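Local coordinates for protein aminotransferase, class III (Deinococcus radiodurans, PDB 3I4J) that probably transfers amino groups between substrates using pyridoxal phosphate as cofactor, at residues 82-87 with 311-316; 107-112 with 227-232; 235-238 with 243-246; 265-270 with 307-312; 327-332 with 416-421. The protein carries 1 engineered substitution. One frame throughout, in Å; residues are numbered along the deposited sequence.

Contact 1 (82-87 with 311-316)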
# COMPACT_ATOMS: atom_id res chain seq x y z
N ALA C 82 -13.95 -2.26 -15.72
CA ALA C 82 -15.09 -3.17 -15.60
C ALA C 82 -15.42 -3.79 -16.95
O ALA C 82 -15.65 -5.00 -17.05
CB ALA C 82 -16.30 -2.42 -15.06
N ARG C 83 -15.45 -2.97 -18.00
CA ARG C 83 -15.77 -3.46 -19.34
C ARG C 83 -14.68 -4.38 -19.91
O ARG C 83 -14.99 -5.40 -20.52
CB ARG C 83 -16.01 -2.28 -20.29
CG ARG C 83 -17.30 -1.52 -20.00
CD ARG C 83 -17.62 -0.49 -21.08
NE ARG C 83 -16.76 0.70 -21.04
CZ ARG C 83 -16.87 1.68 -20.15
NH1 ARG C 83 -17.81 1.63 -19.21
NH2 ARG C 83 -16.05 2.72 -20.21
N PHE C 84 -13.42 -4.02 -19.69
CA PHE C 84 -12.32 -4.84 -20.19
C PHE C 84 -12.37 -6.27 -19.67
O PHE C 84 -12.25 -7.22 -20.45
CB PHE C 84 -10.97 -4.23 -19.81
CG PHE C 84 -9.79 -5.12 -20.13
CD1 PHE C 84 -9.48 -5.43 -21.45
CD2 PHE C 84 -9.03 -5.69 -19.11
CE1 PHE C 84 -8.43 -6.30 -21.75
CE2 PHE C 84 -7.99 -6.56 -19.39
CZ PHE C 84 -7.68 -6.87 -20.71
N VAL C 85 -12.56 -6.42 -18.37
CA VAL C 85 -12.58 -7.76 -17.77
C VAL C 85 -13.89 -8.52 -17.94
O VAL C 85 -14.03 -9.63 -17.41
CB VAL C 85 -12.22 -7.71 -16.27
CG1 VAL C 85 -10.86 -7.05 -16.10
CG2 VAL C 85 -13.28 -6.96 -15.48
N GLY C 86 -14.84 -7.94 -18.66
CA GLY C 86 -16.10 -8.63 -18.88
C GLY C 86 -17.06 -8.60 -17.71
O GLY C 86 -17.91 -9.48 -17.57
N LEU C 87 -16.93 -7.58 -16.86
CA LEU C 87 -17.80 -7.40 -15.70
C LEU C 87 -18.26 -5.95 -15.75
O LEU C 87 -18.11 -5.20 -14.79
CB LEU C 87 -17.01 -7.64 -14.41
CG LEU C 87 -16.32 -9.01 -14.27
CD1 LEU C 87 -15.50 -9.06 -12.99
CD2 LEU C 87 -17.38 -10.12 -14.27
N ASP C 311 -5.10 1.15 -21.62
CA ASP C 311 -5.14 1.58 -23.02
C ASP C 311 -4.17 0.74 -23.85
O ASP C 311 -4.49 0.31 -24.96
CB ASP C 311 -4.74 3.05 -23.19
CG ASP C 311 -5.78 4.02 -22.65
OD1 ASP C 311 -6.99 3.72 -22.70
OD2 ASP C 311 -5.38 5.10 -22.18
N ILE C 312 -2.98 0.53 -23.30
CA ILE C 312 -1.94 -0.24 -23.96
C ILE C 312 -2.29 -1.72 -24.07
O ILE C 312 -2.11 -2.34 -25.13
CB ILE C 312 -0.61 -0.06 -23.20
CG1 ILE C 312 -0.16 1.40 -23.30
CG2 ILE C 312 0.46 -1.00 -23.76
CD1 ILE C 312 1.03 1.75 -22.43
N VAL C 313 -2.78 -2.29 -22.97
CA VAL C 313 -3.16 -3.70 -22.94
C VAL C 313 -4.20 -3.99 -24.02
O VAL C 313 -4.13 -5.01 -24.70
CB VAL C 313 -3.73 -4.07 -21.55
CG1 VAL C 313 -4.36 -5.46 -21.58
CG2 VAL C 313 -2.61 -4.02 -20.51
N GLU C 314 -5.15 -3.07 -24.19
CA GLU C 314 -6.20 -3.24 -25.20
C GLU C 314 -5.68 -2.95 -26.61
O GLU C 314 -5.87 -3.74 -27.53
CB GLU C 314 -7.39 -2.34 -24.88
CG GLU C 314 -8.03 -2.63 -23.53
CD GLU C 314 -9.27 -1.79 -23.27
OE1 GLU C 314 -9.21 -0.55 -23.44
OE2 GLU C 314 -10.30 -2.37 -22.88
N ARG C 315 -5.03 -1.80 -26.78
CA ARG C 315 -4.51 -1.42 -28.09
C ARG C 315 -3.54 -2.43 -28.68
O ARG C 315 -3.59 -2.72 -29.88
CB ARG C 315 -3.84 -0.05 -28.01
CG ARG C 315 -3.38 0.50 -29.35
CD ARG C 315 -2.79 1.89 -29.21
NE ARG C 315 -1.48 1.88 -28.57
CZ ARG C 315 -1.18 2.56 -27.47
NH1 ARG C 315 -2.09 3.32 -26.88
NH2 ARG C 315 0.04 2.48 -26.96
N GLU C 316 -2.65 -2.98 -27.85
CA GLU C 316 -1.68 -3.96 -28.32
C GLU C 316 -2.18 -5.40 -28.20
O GLU C 316 -1.47 -6.34 -28.55
CB GLU C 316 -0.36 -3.82 -27.54
CG GLU C 316 0.26 -2.42 -27.63
CD GLU C 316 1.65 -2.34 -27.00
OE1 GLU C 316 2.06 -3.27 -26.27
OE2 GLU C 316 2.34 -1.32 -27.24
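Phe84 and Glu314 make the closest backbone approach between 82-87 and 311-316, with their CA atoms 8.1 Å apart, so side chains have to span the gap. Helix 72-84 stops here. Gly86, at positive phi, closes it in a Schellman motif: Leu87 N bonds back to Ala82 O (2.9 Å) and Gly86 N to Arg83 O (3.2 Å). Phe84 therefore sits on the last turn, and its ring reaches across to helix 300-315 because CG lies anti to the backbone N (chi1 172°).

Two residues receive the ring. At its far end, Phe84 CZ meets Val313 CG1 at 3.7 Å, the two side chains crossing at about a right angle. Nearer the root of the ring, at CD1, Glu314 runs alongside in the opposite direction with its chain extended, bringing its methylene CG 3.8 Å from Phe84 CD1. The carboxylate follows the same path: OE2 comes 3.5 Å from Phe84 CD1, and its plane stands 76° from the ring plane. The other oxygen, Glu314 OE1, forms a salt bridge with Arg80, which also pairs with Asp311; the acid is thus tied by charge to the helix that carries the phenylalanine.

On the other side of the helix end, Val85 and Leu87 pack on Leu274 of strand 271-275, and Ile312 leans on Glu49 and Val50 of helix 48-60. The contact thereby joins the ends of helices 72-84 and 300-315 beside the large sheet.

Contact 2 (107-112 with 227-232)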
# COMPACT_ATOMS: atom_id res chain seq x y z
N LYS C 107 -13.62 -8.73 3.95
CA LYS C 107 -14.46 -7.87 4.77
C LYS C 107 -15.83 -7.72 4.11
O LYS C 107 -16.87 -7.82 4.77
CB LYS C 107 -13.78 -6.50 4.93
CG LYS C 107 -14.39 -5.59 5.99
CD LYS C 107 -15.68 -4.93 5.53
CE LYS C 107 -16.21 -3.96 6.57
NZ LYS C 107 -15.26 -2.84 6.82
N LEU C 108 -15.82 -7.49 2.80
CA LEU C 108 -17.04 -7.32 2.02
C LEU C 108 -17.92 -8.57 2.03
O LEU C 108 -19.14 -8.47 2.16
CB LEU C 108 -16.69 -6.95 0.57
CG LEU C 108 -17.84 -6.73 -0.40
CD1 LEU C 108 -18.78 -5.65 0.13
CD2 LEU C 108 -17.28 -6.32 -1.76
N ALA C 109 -17.31 -9.73 1.87
CA ALA C 109 -18.06 -10.99 1.88
C ALA C 109 -18.77 -11.15 3.21
O ALA C 109 -19.93 -11.54 3.26
CB ALA C 109 -17.13 -12.17 1.63
N ARG C 110 -18.06 -10.84 4.30
CA ARG C 110 -18.64 -10.95 5.64
C ARG C 110 -19.76 -9.93 5.82
O ARG C 110 -20.86 -10.28 6.25
CB ARG C 110 -17.55 -10.75 6.70
CG ARG C 110 -18.06 -10.57 8.14
CD ARG C 110 -18.87 -11.76 8.66
NE ARG C 110 -19.32 -11.54 10.03
CZ ARG C 110 -20.23 -12.29 10.66
NH1 ARG C 110 -20.79 -13.31 10.03
NH2 ARG C 110 -20.58 -12.01 11.90
N GLN C 111 -19.49 -8.67 5.48
CA GLN C 111 -20.51 -7.63 5.62
C GLN C 111 -21.77 -7.93 4.81
O GLN C 111 -22.88 -7.67 5.27
CB GLN C 111 -19.98 -6.26 5.20
CG GLN C 111 -21.00 -5.16 5.41
CD GLN C 111 -20.45 -3.77 5.17
OE1 GLN C 111 -19.25 -3.60 4.94
NE2 GLN C 111 -21.32 -2.77 5.24
N TYR C 112 -21.59 -8.47 3.61
CA TYR C 112 -22.72 -8.81 2.75
C TYR C 112 -23.76 -9.65 3.48
O TYR C 112 -24.95 -9.33 3.47
CB TYR C 112 -22.21 -9.56 1.52
CG TYR C 112 -23.29 -10.08 0.59
CD1 TYR C 112 -23.95 -9.23 -0.28
CD2 TYR C 112 -23.63 -11.44 0.59
CE1 TYR C 112 -24.94 -9.70 -1.15
CE2 TYR C 112 -24.62 -11.93 -0.27
CZ TYR C 112 -25.27 -11.05 -1.14
OH TYR C 112 -26.23 -11.53 -2.00
N ILE C 227 -20.45 -16.28 -1.28
CA ILE C 227 -19.76 -15.37 -2.19
C ILE C 227 -18.54 -16.04 -2.81
O ILE C 227 -17.69 -16.57 -2.09
CB ILE C 227 -19.30 -14.09 -1.44
CG1 ILE C 227 -20.52 -13.30 -0.95
CG2 ILE C 227 -18.44 -13.23 -2.35
CD1 ILE C 227 -21.37 -12.72 -2.07
N PHE C 228 -18.45 -16.02 -4.13
CA PHE C 228 -17.32 -16.61 -4.83
C PHE C 228 -16.33 -15.48 -5.14
O PHE C 228 -16.63 -14.54 -5.88
CB PHE C 228 -17.80 -17.29 -6.12
CG PHE C 228 -16.70 -17.87 -6.98
CD1 PHE C 228 -15.47 -18.23 -6.44
CD2 PHE C 228 -16.93 -18.10 -8.33
CE1 PHE C 228 -14.48 -18.81 -7.24
CE2 PHE C 228 -15.95 -18.68 -9.14
CZ PHE C 228 -14.72 -19.03 -8.59
N ILE C 229 -15.16 -15.56 -4.51
CA ILE C 229 -14.13 -14.55 -4.69
C ILE C 229 -13.00 -15.12 -5.54
O ILE C 229 -12.43 -16.14 -5.20
CB ILE C 229 -13.53 -14.10 -3.33
CG1 ILE C 229 -14.63 -13.60 -2.40
CG2 ILE C 229 -12.49 -13.00 -3.56
CD1 ILE C 229 -14.18 -13.37 -0.96
N ALA C 230 -12.69 -14.46 -6.65
CA ALA C 230 -11.61 -14.90 -7.51
C ALA C 230 -10.40 -14.02 -7.23
O ALA C 230 -10.44 -12.81 -7.44
CB ALA C 230 -12.00 -14.78 -8.97
N ASP C 231 -9.33 -14.64 -6.72
CA ASP C 231 -8.10 -13.91 -6.42
C ASP C 231 -7.29 -13.89 -7.71
O ASP C 231 -6.59 -14.86 -8.04
CB ASP C 231 -7.32 -14.62 -5.31
CG ASP C 231 -6.03 -13.89 -4.95
OD1 ASP C 231 -5.61 -13.02 -5.73
OD2 ASP C 231 -5.43 -14.21 -3.91
N GLU C 232 -7.40 -12.79 -8.44
CA GLU C 232 -6.70 -12.62 -9.71
C GLU C 232 -5.53 -11.65 -9.58
O GLU C 232 -5.08 -11.08 -10.58
CB GLU C 232 -7.67 -12.10 -10.78
CG GLU C 232 -8.84 -13.04 -11.06
CD GLU C 232 -8.71 -13.80 -12.38
OE1 GLU C 232 -7.63 -13.73 -13.01
OE2 GLU C 232 -9.69 -14.46 -12.77
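Ile227 lays its terminal methyl over one face of the Tyr112 ring, a CH-pi contact with CD1 4.0 Å from the ring centroid and 25° off the normal. The methyl is not centred. It is offset toward the rim that bears CD2 and CE2, and Tyr112 CD2 is the nearest ring atom, 3.7 Å from Ile227 CD1.

Ile227 bends twice to get there: CG1 lies beside the backbone N, and a second twist (chi2 -66°) folds CD1 round toward the ring, which Tyr112 sends off the helix toward the strand. Ile229 starts the same way but carries its CD1 on straight, which takes it up to the helix, 4.1 Å from Ala109 CB. Ala109 also faces Ile227, with CB atoms 4.2 Å apart, and its small methyl lets the two backbones approach to 6.2 Å between the CA atoms of Ala109 and Ile227. All four of these side chains are buried.

Helix 107-112 and strand 227-231 run antiparallel, at 171°, with their axes 9.7 Å apart, the layering of an alpha/beta sandwich. The strand lies inside the seven-stranded sheet of the large domain of a fold type I pyridoxal phosphate enzyme. Its backbone bonds to strand 191-196 on one edge and, through Phe228, to Ile256 on the other; Phe228 turns to the opposite layer, helix 213-224, while Tyr112 also touches helix 277-284.

Contact 3 (235-238 with 243-246)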
# COMPACT_ATOMS: atom_id res chain seq x y z
N SER C 235 -2.98 -13.67 -11.61
CA SER C 235 -3.49 -14.24 -12.86
C SER C 235 -4.33 -13.33 -13.74
O SER C 235 -4.64 -13.69 -14.88
CB SER C 235 -4.33 -15.48 -12.54
OG SER C 235 -5.50 -15.11 -11.81
N GLY C 236 -4.69 -12.16 -13.22
CA GLY C 236 -5.53 -11.26 -13.99
C GLY C 236 -4.86 -10.32 -14.98
O GLY C 236 -3.64 -10.35 -15.18
N MET C 237 -5.69 -9.51 -15.62
CA MET C 237 -5.28 -8.51 -16.60
C MET C 237 -4.49 -9.01 -17.81
O MET C 237 -3.51 -8.39 -18.22
CB MET C 237 -4.53 -7.37 -15.89
CG MET C 237 -5.35 -6.67 -14.78
SD MET C 237 -7.05 -6.15 -15.24
CE MET C 237 -7.97 -7.48 -14.55
N GLY C 238 -4.93 -10.13 -18.38
CA GLY C 238 -4.29 -10.69 -19.55
C GLY C 238 -3.16 -11.67 -19.33
O GLY C 238 -2.77 -12.40 -20.25
N PRO C 243 -8.76 -11.67 -20.13
CA PRO C 243 -8.83 -10.49 -19.26
C PRO C 243 -8.72 -10.93 -17.80
O PRO C 243 -7.95 -10.35 -17.03
CB PRO C 243 -10.19 -9.90 -19.61
CG PRO C 243 -10.30 -10.20 -21.09
CD PRO C 243 -9.82 -11.65 -21.15
N LEU C 244 -9.51 -11.93 -17.43
CA LEU C 244 -9.45 -12.52 -16.09
C LEU C 244 -9.28 -14.01 -16.38
O LEU C 244 -9.95 -14.55 -17.26
CB LEU C 244 -10.74 -12.27 -15.30
CG LEU C 244 -11.00 -10.83 -14.83
CD1 LEU C 244 -12.36 -10.75 -14.18
CD2 LEU C 244 -9.90 -10.41 -13.84
N ALA C 245 -8.37 -14.66 -15.66
CA ALA C 245 -8.11 -16.08 -15.89
C ALA C 245 -9.33 -16.96 -15.67
O ALA C 245 -9.50 -17.98 -16.35
CB ALA C 245 -6.97 -16.55 -14.98
N LEU C 246 -10.19 -16.57 -14.73
CA LEU C 246 -11.39 -17.35 -14.42
C LEU C 246 -12.27 -17.56 -15.64
O LEU C 246 -12.90 -18.61 -15.79
CB LEU C 246 -12.20 -16.66 -13.32
CG LEU C 246 -13.40 -17.44 -12.77
CD1 LEU C 246 -12.90 -18.74 -12.14
CD2 LEU C 246 -14.15 -16.60 -11.74
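Met237 and Gly238 both turn their backbone N-H groups onto Pro243 O, closing a turn in the long connection between parallel strands 227-231 and 256-259 of the fold type I sheet. One carbonyl oxygen thus serves two donors, and both bonds are weak. Met237 N is 2.8 Å from Pro243 O, but its N-H points well aside, at 116°; Gly238 N is straighter at 146°, yet 3.3 Å from the same Pro243 O. The left-handed backbone of Met237 (phi 57°) turns the two successive N-H groups to the same oxygen.

Glu232, just before the loop, takes several further donors. Its OE1 is hydrogen-bonded to both Ser235 OG and Ala245 N, and its OE2 takes Leu246 N, so a single carboxylate grips both segments, its two oxygens dividing the successive N-H groups of Ala245 and Leu246. Leu244 O is met by Ser242 OG. Next to these bonds, Ser235 and Ala245 touch through their CB atoms, 3.8 Å apart. Met237 bends at chi2 and chi3 so that its sulfur-borne methyl lies alongside Leu244, with CE 3.6 Å from Leu244 CD2 and 3.8 Å from Pro243 O.

Contact 4 (265-270 with 307-312)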
# COMPACT_ATOMS: atom_id res chain seq x y z
N ALA C 265 0.73 -2.39 -13.79
CA ALA C 265 1.94 -3.01 -14.33
C ALA C 265 3.30 -2.43 -13.90
O ALA C 265 4.20 -2.28 -14.73
CB ALA C 265 1.86 -3.03 -15.86
N GLY C 266 3.44 -2.11 -12.62
CA GLY C 266 4.69 -1.59 -12.11
C GLY C 266 4.87 -0.08 -12.20
O GLY C 266 5.88 0.44 -11.73
N TYR C 267 3.92 0.62 -12.80
CA TYR C 267 4.02 2.07 -12.95
C TYR C 267 3.50 2.85 -11.74
O TYR C 267 3.86 4.00 -11.53
CB TYR C 267 3.30 2.50 -14.24
CG TYR C 267 4.12 2.10 -15.44
CD1 TYR C 267 5.17 2.90 -15.89
CD2 TYR C 267 3.95 0.84 -16.03
CE1 TYR C 267 6.04 2.47 -16.88
CE2 TYR C 267 4.83 0.39 -17.03
CZ TYR C 267 5.87 1.21 -17.44
OH TYR C 267 6.79 0.77 -18.37
N ALA C 268 2.67 2.20 -10.93
CA ALA C 268 2.13 2.83 -9.74
C ALA C 268 1.56 1.77 -8.82
O ALA C 268 1.15 0.69 -9.27
CB ALA C 268 1.04 3.84 -10.13
N PRO C 269 1.54 2.04 -7.50
CA PRO C 269 0.99 1.06 -6.56
C PRO C 269 -0.53 1.12 -6.65
O PRO C 269 -1.17 1.99 -6.05
CB PRO C 269 1.50 1.55 -5.20
CG PRO C 269 2.69 2.41 -5.56
CD PRO C 269 2.22 3.13 -6.79
N LEU C 270 -1.10 0.20 -7.41
CA LEU C 270 -2.54 0.14 -7.62
C LEU C 270 -3.04 -1.30 -7.58
O LEU C 270 -2.40 -2.22 -8.11
CB LEU C 270 -2.88 0.76 -8.98
CG LEU C 270 -4.36 0.84 -9.36
CD1 LEU C 270 -5.06 1.86 -8.49
CD2 LEU C 270 -4.49 1.24 -10.83
N LEU C 307 -5.15 3.47 -15.94
CA LEU C 307 -5.89 3.75 -17.17
C LEU C 307 -4.99 3.73 -18.40
O LEU C 307 -5.37 3.19 -19.45
CB LEU C 307 -6.58 5.12 -17.05
CG LEU C 307 -7.44 5.58 -18.24
CD1 LEU C 307 -8.57 4.59 -18.48
CD2 LEU C 307 -8.00 6.96 -17.95
N SER C 308 -3.80 4.31 -18.29
CA SER C 308 -2.86 4.33 -19.40
C SER C 308 -2.40 2.91 -19.73
O SER C 308 -2.26 2.54 -20.89
CB SER C 308 -1.65 5.22 -19.07
OG SER C 308 -0.72 5.24 -20.13
N VAL C 309 -2.15 2.13 -18.69
CA VAL C 309 -1.72 0.75 -18.87
C VAL C 309 -2.84 -0.04 -19.57
O VAL C 309 -2.58 -0.84 -20.46
CB VAL C 309 -1.39 0.08 -17.52
CG1 VAL C 309 -1.25 -1.44 -17.69
CG2 VAL C 309 -0.08 0.66 -16.97
N LEU C 310 -4.08 0.21 -19.17
CA LEU C 310 -5.21 -0.47 -19.79
C LEU C 310 -5.31 -0.12 -21.28
O LEU C 310 -5.58 -0.99 -22.11
CB LEU C 310 -6.51 -0.10 -19.07
CG LEU C 310 -7.79 -0.76 -19.59
CD1 LEU C 310 -7.66 -2.29 -19.54
CD2 LEU C 310 -8.98 -0.29 -18.77
N ASP C 311 -5.10 1.15 -21.62
CA ASP C 311 -5.14 1.58 -23.02
C ASP C 311 -4.17 0.74 -23.85
O ASP C 311 -4.49 0.31 -24.96
CB ASP C 311 -4.74 3.05 -23.19
CG ASP C 311 -5.78 4.02 -22.65
OD1 ASP C 311 -6.99 3.72 -22.70
OD2 ASP C 311 -5.38 5.10 -22.18
N ILE C 312 -2.98 0.53 -23.30
CA ILE C 312 -1.94 -0.24 -23.96
C ILE C 312 -2.29 -1.72 -24.07
O ILE C 312 -2.11 -2.34 -25.13
CB ILE C 312 -0.61 -0.06 -23.20
CG1 ILE C 312 -0.16 1.40 -23.30
CG2 ILE C 312 0.46 -1.00 -23.76
CD1 ILE C 312 1.03 1.75 -22.43
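Val309 splits its two methyls between two partners in the loop. CG1 touches Ala265 CB at 3.9 Å, and CG2 reaches Tyr267 CD2 at 4.1 Å, coming onto the ring obliquely. The branching makes this possible: CG1 lies anti to the backbone N (chi1 167°) while CG2 stands beside it, which turns one methyl to each loop partner. The nearest backbones, Ala265 and Val309, are 6.9 Å apart between CA atoms, and all three residues are buried.

A left-handed backbone puts the loop's partners in place. Ala265 and Gly266 both have positive phi, and the turn they make presents Ala265 CB and the Tyr267 ring to the same valine. The ring is pinned at its far end as well, since Tyr267 OH is hydrogen-bonded to Gly44 O and Arg47 N.

The loop joins strands 256-259 and 271-275, antiparallel neighbours in the large sheet of this fold type I enzyme. It lies at the dimer interface: Gly266 N bonds to Tyr296 OH of the second subunit, and Pro62 of that subunit packs on Tyr267.

On the helix side, Val309 is carried on regular turns, with Asp311 N bonded to Leu307 O at 3.0 Å. Other faces of helix 300-315 are covered in turn: Ser308 packs on Val50 and Arg53 of helix 48-60, Leu307 on Glu76 of helix 72-84, and Asp311 OD2 forms a salt bridge with Arg53.

Contact 5 (327-332 with 416-421). Engineered in segment 416-421: Gly416 (natural residue Glu).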
# COMPACT_ATOMS: atom_id res chain seq x y z
N ALA C 327 2.02 -20.00 -25.28
CA ALA C 327 2.08 -21.31 -25.93
C ALA C 327 3.51 -21.61 -26.36
O ALA C 327 4.02 -22.72 -26.17
CB ALA C 327 1.14 -21.33 -27.15
N GLN C 328 4.17 -20.61 -26.94
CA GLN C 328 5.55 -20.77 -27.39
C GLN C 328 6.48 -21.09 -26.22
O GLN C 328 7.30 -22.01 -26.31
CB GLN C 328 6.04 -19.49 -28.08
CG GLN C 328 7.52 -19.52 -28.45
CD GLN C 328 8.04 -18.19 -28.93
OE1 GLN C 328 7.38 -17.16 -28.80
NE2 GLN C 328 9.25 -18.20 -29.47
N LEU C 329 6.36 -20.34 -25.14
CA LEU C 329 7.22 -20.57 -23.98
C LEU C 329 6.96 -21.94 -23.36
O LEU C 329 7.89 -22.65 -23.00
CB LEU C 329 7.04 -19.44 -22.96
CG LEU C 329 7.97 -19.39 -21.73
CD1 LEU C 329 9.41 -19.64 -22.14
CD2 LEU C 329 7.84 -18.01 -21.09
N LEU C 330 5.69 -22.32 -23.24
CA LEU C 330 5.35 -23.62 -22.66
C LEU C 330 5.96 -24.74 -23.50
O LEU C 330 6.51 -25.70 -22.96
CB LEU C 330 3.83 -23.81 -22.59
CG LEU C 330 3.36 -25.20 -22.15
CD1 LEU C 330 3.94 -25.54 -20.78
CD2 LEU C 330 1.83 -25.23 -22.11
N ALA C 331 5.86 -24.61 -24.82
CA ALA C 331 6.41 -25.62 -25.73
C ALA C 331 7.92 -25.72 -25.52
O ALA C 331 8.49 -26.81 -25.57
CB ALA C 331 6.10 -25.25 -27.18
N GLY C 332 8.55 -24.57 -25.28
CA GLY C 332 9.98 -24.55 -25.06
C GLY C 332 10.39 -25.25 -23.78
O GLY C 332 11.39 -25.96 -23.74
N GLY C 416 15.15 -16.35 -26.42
CA GLY C 416 16.31 -15.93 -25.66
C GLY C 416 16.17 -16.33 -24.20
O GLY C 416 17.12 -16.76 -23.56
N LEU C 417 14.96 -16.16 -23.68
CA LEU C 417 14.68 -16.52 -22.29
C LEU C 417 14.94 -18.02 -22.12
O LEU C 417 15.59 -18.44 -21.16
CB LEU C 417 13.22 -16.19 -21.96
CG LEU C 417 12.68 -16.45 -20.55
CD1 LEU C 417 11.36 -15.69 -20.38
CD2 LEU C 417 12.46 -17.94 -20.34
N LEU C 418 14.44 -18.81 -23.06
CA LEU C 418 14.63 -20.26 -23.02
C LEU C 418 16.11 -20.65 -23.07
O LEU C 418 16.54 -21.56 -22.36
CB LEU C 418 13.87 -20.92 -24.18
CG LEU C 418 12.34 -20.88 -24.08
CD1 LEU C 418 11.72 -21.20 -25.42
CD2 LEU C 418 11.86 -21.87 -23.02
N ALA C 419 16.89 -19.94 -23.88
CA ALA C 419 18.31 -20.22 -24.00
C ALA C 419 19.02 -19.93 -22.68
O ALA C 419 19.89 -20.69 -22.24
CB ALA C 419 18.92 -19.37 -25.11
N LEU C 420 18.64 -18.83 -22.03
CA LEU C 420 19.24 -18.46 -20.76
C LEU C 420 18.88 -19.49 -19.69
O LEU C 420 19.72 -19.87 -18.87
CB LEU C 420 18.76 -17.07 -20.33
CG LEU C 420 19.14 -15.92 -21.27
CD1 LEU C 420 18.48 -14.64 -20.79
CD2 LEU C 420 20.66 -15.76 -21.33
N LEU C 421 17.63 -19.94 -19.70
CA LEU C 421 17.18 -20.91 -18.72
C LEU C 421 17.92 -22.23 -18.91
O LEU C 421 18.31 -22.87 -17.94
CB LEU C 421 15.67 -21.14 -18.86
CG LEU C 421 15.06 -22.04 -17.79
CD1 LEU C 421 15.16 -21.36 -16.44
CD2 LEU C 421 13.60 -22.33 -18.12
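Leu418 faces Gly332 where helices 327-332 and 416-421 come nearest, 6.6 Å between the CA atoms of Gly332 and Leu418, the axes 10.4 Å apart and running nearly the same way at a crossing angle of -25°.

Leucines do the work. Leu329 projects CD1 between two residues of the other helix, 3.9 Å from Leu417 CD2 and only 3.4 Å from Leu418 CD2, a pair tighter than usual van der Waals contact. Leu417 reaches it with CG anti to its backbone N (chi1 -179°). Leu418 takes the other branch, CG beside the backbone N (chi1 -69°), a rotation that lays both methyls on the main chain of Gly332: CD1 rests 3.8 Å from Gly332 CA and CD2 3.8 Å from Gly332 C. With no side chain at Gly332, the leucine settles directly on the main chain.

Around this pairing, in what is probably the small C-terminal domain, Pro405 packs on Leu329 and Leu417, and Leu353 of strand 352-357 backs Leu329. Gln328 NE2 hydrogen-bonds to Ala411 O at the start of helix 411-428. Since the contact is leucine methyls against each other and against the glycine main chain, its hold depends on their fit and partial burial, without any directional bond between the two segments.

From the N terminus, the 82-87 turn opens contact 1, which closes 224 residues later at 311-316 and ties helix 72-84 to helix 300-315. Nested within that long loop, contact 2 sets helix 98-115 against central strand 227-231, and contact 3 then closes a short loop just beyond the strand; these two follow in series, joined by Glu232, and Val85 of contact 1 packs on Met237 and Leu244 of contact 3. Contact 4 opens later, at the loop before strand 271-275, and ends on the same helix as contact 1. Contact 5 follows after all of them, binding two later helices, its centre about 37 Å from that of contact 2.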